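Local structure of beta-galactosidase (Trichoderma reesei, 3OG2) at residues Arg39-Ser44 with Ser575-Asp580; Ile173-Glu178 with Ala206-Pro211. The protein probably hydrolyses terminal non-reducing beta-D-galactose units from beta-D-galactosides, as a glycoside hydrolase of family 35 built round a TIM barrel. One frame throughout, in Å; residues are numbered along the deposited sequence.

Both contacts reach the sheet of the family 35 TIM barrel, contact 1 through strand 38-47 and contact 2 through strand 172-177. Their centres lie about 21 Å apart, yet they meet inside the barrel, where Ile42 CD1 packs against Ile173 CD1 at 3.9 Å. Along the chain contact 2 is nested within contact 1: segments 173-178 and 206-211 are close in sequence and join successive parts of the barrel, whereas 39-44 and 575-580 are separated by more than 500 residues. Contact 2 is thus internal to the barrel, while contact 1 brings a loop from a later, beta-rich part of the chain against the first residues of strand 38-47.

Contact 1 (Arg39-Ser44 with Ser575-Asp580); sequences RVVIFS and SLMNPD
Met577 and Leu576 rest on Val40 and Val41, where a loop between strands 558-559 and 583-585 packs against strand 38-47 of the TIM barrel. Strand 38-47 is broken by a bulge or short loop, and the methionine side chain lies against the backbone of Arg39-Val41. From its CB, which points toward the strand, Met577 sends CG to 3.4 Å from Arg39 O and 4.0 Å from Val40 CA. With CG beside its own backbone N (chi1 -57°) and further bends at the next two torsions, the side chain carries CG and SD over the backbone from Arg39 to Val41. SD then lies 3.7 Å from Val41 N, which gives it a weak but nearly straight hydrogen bond, with an angle of 169° at the hydrogen. Beyond the sulfur, the bent end turns CE off toward Val41 CG2. A long, flexible, unbranched residue suits this path, and its sulfur gives the backbone N-H a weak acceptor.

Beside it, Leu576 lies across Val40, its CB 3.8 Å from Val40 CG2; Val40 has two modelled conformers, and this distance belongs to one of them. Both are apolar; Val40 is buried, and Leu576 closes over it. Glu38 also holds the loop, OE1 receiving Leu576 N and OE2 receiving Met577 N. Arg39 follows a different course: its guanidinium group leads away from the loop to a salt bridge with Asp29, and only its backbone comes close to Met577. Helix 374-377 covers part of the same neighbourhood, touching Arg39 and Val41. Within the loop a small hydroxyl residue folds back on the main chain and ties together the backbone of Ser575-Met577: Ser575 OG donates to Met577 O at 2.8 Å, approaching from 35° out of the carbonyl plane.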
# COMPACT_ATOMS: atom_id res chain seq x y z
N ARG A 39 22.61 15.56 -7.15
CA ARG A 39 21.62 14.93 -8.03
C ARG A 39 21.24 13.57 -7.48
O ARG A 39 22.13 12.83 -7.01
CB ARG A 39 22.19 14.69 -9.43
CG ARG A 39 22.33 15.97 -10.27
CD ARG A 39 22.60 15.50 -11.70
NE ARG A 39 22.74 16.66 -12.59
CZ ARG A 39 21.75 17.36 -13.11
NH1 ARG A 39 20.46 17.03 -12.81
NH2 ARG A 39 22.04 18.37 -13.92
N VAL A 40 19.98 13.20 -7.59
CA VAL A 40 19.52 11.90 -7.07
C VAL A 40 18.45 11.36 -8.00
O VAL A 40 17.70 12.12 -8.61
CB VAL A 40 19.07 12.06 -5.62
CG1 VAL A 40 17.93 13.09 -5.48
CG2 VAL A 40 18.61 10.72 -5.01
N VAL A 41 18.37 10.04 -8.11
CA VAL A 41 17.22 9.37 -8.66
C VAL A 41 16.30 9.13 -7.48
O VAL A 41 16.69 8.37 -6.55
CB VAL A 41 17.58 8.05 -9.36
CG1 VAL A 41 16.29 7.31 -9.79
CG2 VAL A 41 18.48 8.27 -10.54
N ILE A 42 15.13 9.75 -7.43
CA ILE A 42 14.16 9.47 -6.36
C ILE A 42 13.44 8.17 -6.73
O ILE A 42 12.78 8.07 -7.78
CB ILE A 42 13.17 10.62 -6.22
CG1 ILE A 42 13.87 11.90 -5.74
CG2 ILE A 42 11.99 10.21 -5.34
CD1 ILE A 42 14.47 11.74 -4.34
N PHE A 43 13.61 7.18 -5.89
CA PHE A 43 12.96 5.86 -6.10
C PHE A 43 12.19 5.66 -4.80
O PHE A 43 12.79 5.53 -3.73
CB PHE A 43 14.01 4.78 -6.36
CG PHE A 43 13.47 3.59 -7.18
CD1 PHE A 43 12.12 3.34 -7.43
CD2 PHE A 43 14.40 2.70 -7.70
CE1 PHE A 43 11.68 2.23 -8.17
CE2 PHE A 43 13.96 1.60 -8.44
CZ PHE A 43 12.63 1.34 -8.68
N SER A 44 10.87 5.68 -4.90
CA SER A 44 9.94 5.82 -3.78
C SER A 44 8.95 4.70 -3.73
O SER A 44 8.60 4.17 -4.79
CB SER A 44 9.23 7.18 -4.00
OG SER A 44 8.27 7.41 -2.95
N SER A 575 25.81 10.11 1.56
CA SER A 575 25.26 10.74 0.33
C SER A 575 24.05 9.90 -0.07
O SER A 575 23.89 8.78 0.45
CB SER A 575 26.30 10.82 -0.80
OG SER A 575 26.80 9.53 -1.11
N LEU A 576 23.21 10.37 -0.98
CA LEU A 576 22.10 9.55 -1.46
C LEU A 576 22.53 8.59 -2.57
O LEU A 576 22.05 7.44 -2.58
CB LEU A 576 20.98 10.44 -2.06
CG LEU A 576 20.22 11.26 -1.00
CD1 LEU A 576 19.39 12.35 -1.61
CD2 LEU A 576 19.38 10.28 -0.20
N MET A 577 23.42 9.04 -3.47
CA MET A 577 23.91 8.20 -4.55
C MET A 577 25.32 7.72 -4.18
O MET A 577 26.10 8.49 -3.58
CB MET A 577 24.00 8.97 -5.86
CG MET A 577 22.68 9.59 -6.30
SD MET A 577 21.39 8.42 -6.73
CE MET A 577 22.07 7.87 -8.32
N ASN A 578 25.66 6.49 -4.51
CA ASN A 578 27.00 5.96 -4.12
C ASN A 578 27.32 6.16 -2.64
O ASN A 578 28.46 6.56 -2.28
CB ASN A 578 28.12 6.56 -4.98
CG ASN A 578 27.85 6.22 -6.44
OD1 ASN A 578 27.63 7.15 -7.22
ND2 ASN A 578 27.87 4.97 -6.83
N PRO A 579 26.42 5.83 -1.74
CA PRO A 579 26.73 6.05 -0.31
C PRO A 579 27.76 5.06 0.20
O PRO A 579 27.94 3.93 -0.31
CB PRO A 579 25.41 5.69 0.38
CG PRO A 579 24.81 4.64 -0.54
CD PRO A 579 25.10 5.20 -1.90
N ASP A 580 28.46 5.42 1.27
CA ASP A 580 29.29 4.45 1.97
C ASP A 580 28.39 3.32 2.44
O ASP A 580 27.25 3.55 2.91
CB ASP A 580 29.94 5.12 3.18
CG ASP A 580 30.99 6.14 2.80
OD1 ASP A 580 31.34 6.27 1.62
OD2 ASP A 580 31.45 6.83 3.74

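Contact 2 (Ile173-Glu178 with Ala206-Pro211); sequences ILYQPE and AGIIVP
Tyr175 N donates to Pro211 O over 3.1 Å, an almost straight bond between touching segments whose directions differ by 103°. Ile173 O, by contrast, is buried with no hydrogen-bond partner in the model, facing Val210 CB and Pro211 CD, each 3.4 Å away, and Pro211 has no N-H to offer it.

Tyr175 carries most of the side-chain packing. Its CG is anti to the backbone N (chi1 -179°), which swings the ring toward Ile208; there CD2 lies 3.6 Å from Ile208 CD1, while Ile208 CG2 meets the root of the ring at Tyr175 CB and CG. The branched isoleucine thus reaches two places along the tyrosine at once, and replacing it with an alanine would probably leave the CD2-CE2 side of the ring poorly supported and freer to rock. On the proline, Leu174 CD2 packs 3.9 Å from Pro211 CB. Helix 144-163 adds Ala158 and Ile161 around Tyr175.

Gly207, with positive phi, closes helix 193-205 in a Schellman motif; a CB at these backbone angles would run into the carbonyl O of Ala206, so glycine fits, and the chain then returns to strand 172-177. A backbone bond between Tyr175 and Ile213 continues the link, consistent with a beta-alpha-beta crossover of the TIM barrel, whose strand 172-177 leads to the galactose-binding Asn179 and Glu180.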
# COMPACT_ATOMS: atom_id res chain seq x y z
N ILE A 173 10.39 16.16 1.49
CA ILE A 173 11.09 16.88 0.41
C ILE A 173 10.18 17.37 -0.71
O ILE A 173 10.60 18.21 -1.50
CB ILE A 173 12.18 15.94 -0.22
CG1 ILE A 173 11.61 14.64 -0.78
CG2 ILE A 173 13.30 15.73 0.79
CD1 ILE A 173 12.59 13.87 -1.64
N LEU A 174 8.96 16.86 -0.79
CA LEU A 174 8.05 17.16 -1.91
C LEU A 174 6.62 17.12 -1.35
O LEU A 174 6.35 16.41 -0.40
CB LEU A 174 8.13 16.16 -3.03
CG LEU A 174 9.45 16.14 -3.81
CD1 LEU A 174 9.46 14.88 -4.70
CD2 LEU A 174 9.57 17.41 -4.66
N TYR A 175 5.75 17.94 -1.95
CA TYR A 175 4.35 17.97 -1.57
C TYR A 175 3.48 17.90 -2.81
O TYR A 175 3.69 18.64 -3.77
CB TYR A 175 4.11 19.27 -0.80
CG TYR A 175 2.72 19.54 -0.27
CD1 TYR A 175 1.64 19.90 -1.08
CD2 TYR A 175 2.51 19.43 1.14
CE1 TYR A 175 0.40 20.12 -0.56
CE2 TYR A 175 1.24 19.71 1.65
CZ TYR A 175 0.20 20.05 0.80
OH TYR A 175 -1.06 20.33 1.33
N GLN A 176 2.43 17.07 -2.74
CA GLN A 176 1.46 16.99 -3.85
C GLN A 176 0.15 17.61 -3.38
O GLN A 176 -0.48 17.12 -2.42
CB GLN A 176 1.20 15.51 -4.21
CG GLN A 176 0.11 15.37 -5.27
CD GLN A 176 -0.26 13.93 -5.47
OE1 GLN A 176 0.55 13.10 -5.97
NE2 GLN A 176 -1.49 13.53 -5.10
N PRO A 177 -0.34 18.64 -4.05
CA PRO A 177 -1.65 19.17 -3.81
C PRO A 177 -2.69 18.42 -4.67
O PRO A 177 -2.41 18.14 -5.84
CB PRO A 177 -1.52 20.63 -4.29
CG PRO A 177 -0.41 20.64 -5.30
CD PRO A 177 0.41 19.40 -5.12
N GLU A 178 -3.88 18.14 -4.11
CA GLU A 178 -4.94 17.50 -4.94
C GLU A 178 -4.52 16.08 -5.31
O GLU A 178 -3.55 15.52 -4.72
CB GLU A 178 -5.35 18.37 -6.16
CG GLU A 178 -6.78 18.90 -6.08
CD GLU A 178 -7.85 17.88 -6.40
OE1 GLU A 178 -7.50 16.79 -6.95
OE2 GLU A 178 -9.07 18.11 -6.17
N ALA A 206 0.20 27.67 4.55
CA ALA A 206 0.48 26.89 5.77
C ALA A 206 1.96 26.62 5.97
O ALA A 206 2.32 25.95 6.96
CB ALA A 206 -0.27 25.55 5.71
N GLY A 207 2.81 27.17 5.09
CA GLY A 207 4.23 27.07 5.26
C GLY A 207 4.97 26.06 4.39
O GLY A 207 6.16 25.83 4.62
N ILE A 208 4.27 25.45 3.42
CA ILE A 208 4.95 24.50 2.56
C ILE A 208 5.85 25.29 1.61
O ILE A 208 5.31 26.14 0.87
CB ILE A 208 3.93 23.64 1.78
CG1 ILE A 208 3.06 22.83 2.73
CG2 ILE A 208 4.61 22.78 0.74
CD1 ILE A 208 3.81 21.77 3.56
N ILE A 209 7.17 25.03 1.67
CA ILE A 209 8.11 25.75 0.80
C ILE A 209 8.88 24.78 -0.08
O ILE A 209 9.60 25.22 -0.96
CB ILE A 209 9.09 26.64 1.59
CG1 ILE A 209 9.90 25.86 2.61
CG2 ILE A 209 8.31 27.82 2.21
CD1 ILE A 209 10.97 26.75 3.29
N VAL A 210 8.75 23.44 0.13
CA VAL A 210 9.37 22.49 -0.76
C VAL A 210 8.63 22.50 -2.08
O VAL A 210 7.56 23.11 -2.21
CB VAL A 210 9.40 21.07 -0.14
CG1 VAL A 210 10.35 21.10 1.11
CG2 VAL A 210 8.02 20.54 0.20
N PRO A 211 9.21 21.87 -3.11
CA PRO A 211 8.54 21.91 -4.42
C PRO A 211 7.21 21.15 -4.37
O PRO A 211 7.07 20.13 -3.70
CB PRO A 211 9.51 21.20 -5.34
CG PRO A 211 10.87 21.40 -4.65
CD PRO A 211 10.54 21.21 -3.19